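Local coordinates for protein pectinesterase A (Erwinia chrysanthemi, PDB 2NTP) that hydrolyses the methyl esters of galacturonosyl units in pectin, releasing methanol, probably as the first step in macerating and soft-rotting plant tissue, at residues A[182-187]-A[328-333]. Numbering follows the deposited sequence.
Sequences TALFNN and YTQSKV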
loop_
_atom_site.group_PDB
_atom_site.type_symbol
_atom_site.label_atom_id
_atom_site.label_comp_id
_atom_site.label_asym_id
_atom_site.label_seq_id
_atom_site.Cartn_x
_atom_site.Cartn_y
_atom_site.Cartn_z
ATOM N N THR A 182 -9.474 -2.442 5.825
ATOM C CA THR A 182 -9.236 -3.806 6.258
ATOM C C THR A 182 -8.470 -4.449 5.108
ATOM O O THR A 182 -9.034 -4.709 4.047
ATOM C CB THR A 182 -10.555 -4.559 6.522
ATOM O OG1 THR A 182 -11.277 -3.906 7.580
ATOM C CG2 THR A 182 -10.282 -6.003 6.916
ATOM N N ALA A 183 -7.175 -4.664 5.313
ATOM C CA ALA A 183 -6.316 -5.159 4.250
ATOM C C ALA A 183 -5.577 -6.395 4.727
ATOM O O ALA A 183 -4.819 -6.344 5.703
ATOM C CB ALA A 183 -5.329 -4.074 3.804
ATOM N N LEU A 184 -5.828 -7.507 4.042
ATOM C CA LEU A 184 -5.230 -8.796 4.372
ATOM C C LEU A 184 -4.174 -9.139 3.330
ATOM O O LEU A 184 -4.426 -9.034 2.124
ATOM C CB LEU A 184 -6.311 -9.889 4.417
ATOM C CG LEU A 184 -5.881 -11.342 4.668
ATOM C CD1 LEU A 184 -5.266 -11.512 6.068
ATOM C CD2 LEU A 184 -7.063 -12.284 4.493
ATOM N N PHE A 185 -2.999 -9.547 3.807
ATOM C CA PHE A 185 -1.873 -9.872 2.940
ATOM C C PHE A 185 -1.470 -11.306 3.227
ATOM O O PHE A 185 -1.192 -11.654 4.380
ATOM C CB PHE A 185 -0.689 -8.930 3.216
ATOM C CG PHE A 185 -1.021 -7.472 3.047
ATOM C CD1 PHE A 185 -1.633 -6.750 4.077
ATOM C CD2 PHE A 185 -0.733 -6.821 1.851
ATOM C CE1 PHE A 185 -1.951 -5.406 3.910
ATOM C CE2 PHE A 185 -1.045 -5.480 1.677
ATOM C CZ PHE A 185 -1.657 -4.770 2.703
ATOM N N ASN A 186 -1.457 -12.141 2.193
ATOM C CA ASN A 186 -1.030 -13.528 2.355
ATOM C C ASN A 186 0.032 -13.935 1.348
ATOM O O ASN A 186 -0.112 -13.695 0.146
ATOM C CB ASN A 186 -2.215 -14.491 2.290
ATOM C CG ASN A 186 -1.808 -15.928 2.605
ATOM O OD1 ASN A 186 -1.757 -16.779 1.719
ATOM N ND2 ASN A 186 -1.466 -16.182 3.857
ATOM N N ASN A 187 1.098 -14.558 1.848
ATOM C CA ASN A 187 2.206 -15.011 1.004
ATOM C C ASN A 187 2.806 -13.876 0.174
ATOM O O ASN A 187 3.058 -14.026 -1.024
ATOM C CB ASN A 187 1.779 -16.197 0.123
ATOM C CG ASN A 187 2.956 -16.889 -0.534
ATOM O OD1 ASN A 187 4.017 -17.048 0.073
ATOM N ND2 ASN A 187 2.776 -17.305 -1.780
ATOM N N TYR A 328 -7.871 -14.269 13.303
ATOM C CA TYR A 328 -7.273 -13.599 12.143
ATOM C C TYR A 328 -7.171 -14.492 10.906
ATOM O O TYR A 328 -6.269 -14.336 10.078
ATOM C CB TYR A 328 -5.913 -13.001 12.518
ATOM C CG TYR A 328 -6.008 -11.905 13.554
ATOM C CD1 TYR A 328 -5.901 -12.191 14.916
ATOM C CD2 TYR A 328 -6.211 -10.579 13.176
ATOM C CE1 TYR A 328 -5.996 -11.184 15.877
ATOM C CE2 TYR A 328 -6.300 -9.564 14.125
ATOM C CZ TYR A 328 -6.191 -9.872 15.471
ATOM O OH TYR A 328 -6.280 -8.869 16.410
ATOM N N THR A 329 -8.107 -15.431 10.785
ATOM C CA THR A 329 -8.231 -16.252 9.583
ATOM C C THR A 329 -8.805 -15.395 8.463
ATOM O O THR A 329 -9.439 -14.373 8.729
ATOM C CB THR A 329 -9.177 -17.446 9.810
ATOM O OG1 THR A 329 -10.478 -16.957 10.148
ATOM C CG2 THR A 329 -8.664 -18.348 10.939
ATOM N N GLN A 330 -8.595 -15.814 7.216
ATOM C CA GLN A 330 -9.171 -15.111 6.066
ATOM C C GLN A 330 -10.693 -14.954 6.197
ATOM O O GLN A 330 -11.243 -13.887 5.916
ATOM C CB GLN A 330 -8.814 -15.816 4.757
ATOM C CG GLN A 330 -9.304 -15.078 3.517
ATOM C CD GLN A 330 -9.016 -15.821 2.240
ATOM O OE1 GLN A 330 -7.895 -16.269 2.005
ATOM N NE2 GLN A 330 -10.031 -15.950 1.394
ATOM N N SER A 331 -11.362 -16.015 6.643
ATOM C CA SER A 331 -12.812 -15.997 6.826
ATOM C C SER A 331 -13.267 -14.891 7.783
ATOM O O SER A 331 -14.242 -14.184 7.511
ATOM C CB SER A 331 -13.300 -17.363 7.322
ATOM O OG SER A 331 -14.693 -17.346 7.564
ATOM N N LYS A 332 -12.556 -14.741 8.897
ATOM C CA LYS A 332 -12.923 -13.743 9.902
ATOM C C LYS A 332 -12.583 -12.325 9.456
ATOM O O LYS A 332 -13.372 -11.402 9.651
ATOM C CB LYS A 332 -12.270 -14.049 11.247
ATOM C CG LYS A 332 -12.805 -15.310 11.903
ATOM C CD LYS A 332 -12.854 -15.175 13.405
ATOM C CE LYS A 332 -13.621 -16.334 14.022
ATOM N NZ LYS A 332 -14.266 -15.930 15.301
ATOM N N VAL A 333 -11.411 -12.161 8.847
ATOM C CA VAL A 333 -10.943 -10.837 8.435
ATOM C C VAL A 333 -11.780 -10.276 7.282
ATOM O O VAL A 333 -12.125 -9.091 7.277
ATOM C CB VAL A 333 -9.432 -10.849 8.081
ATOM C CG1 VAL A 333 -8.973 -9.478 7.592
ATOM C CG2 VAL A 333 -8.615 -11.269 9.294
#
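Val333 faces the strand 182-186 and packs between Thr182 and Leu184, two residues on the same face of that strand. Its CG1 does the touching. It lies 3.8 Å from Thr182 CG2 and 4.2 Å from Leu184 CB. CG1 of Val333 stands anti to the backbone N (chi1 177°), and this directs the methyl at the strand. Thr182 CG2 also sits 3.6 Å from Val333 O, a plain van der Waals contact. The hydroxyl of Thr182 is used elsewhere: OG1 is hydrogen-bonded to Tyr218 O, and only the methyl of this side chain meets the helix. Thr182, Leu184 and Val333 are all buried.

Leu184 also meets the first residue of the helix. Its CD2 lies 3.7 Å from Gln330 CG, and the two side chains run nearly at right angles. The touch is close, but here the contact opens to solvent. Gln330 is exposed and lends the contact only its aliphatic part. Its chain is extended beyond CG, and the side chain also touches Phe164 of the neighbouring strand 162-166. No hydrogen bond links the two segments.

The helix start is held by its own N-cap. Thr329 OG1 accepts from Lys332 N at 3.3 Å, with an N-H...O angle of 156°. The exposed Lys332 forms a salt bridge through NZ with Glu327.

The strand belongs to the long parallel sheet, between strands 162-166 and 220-223. The contact lies away from the substrate-binding and catalytic residues. Here a short C-terminal helix packs against the outer face of one sheet of the right-handed parallel beta-helix, the fold of pectin methylesterases.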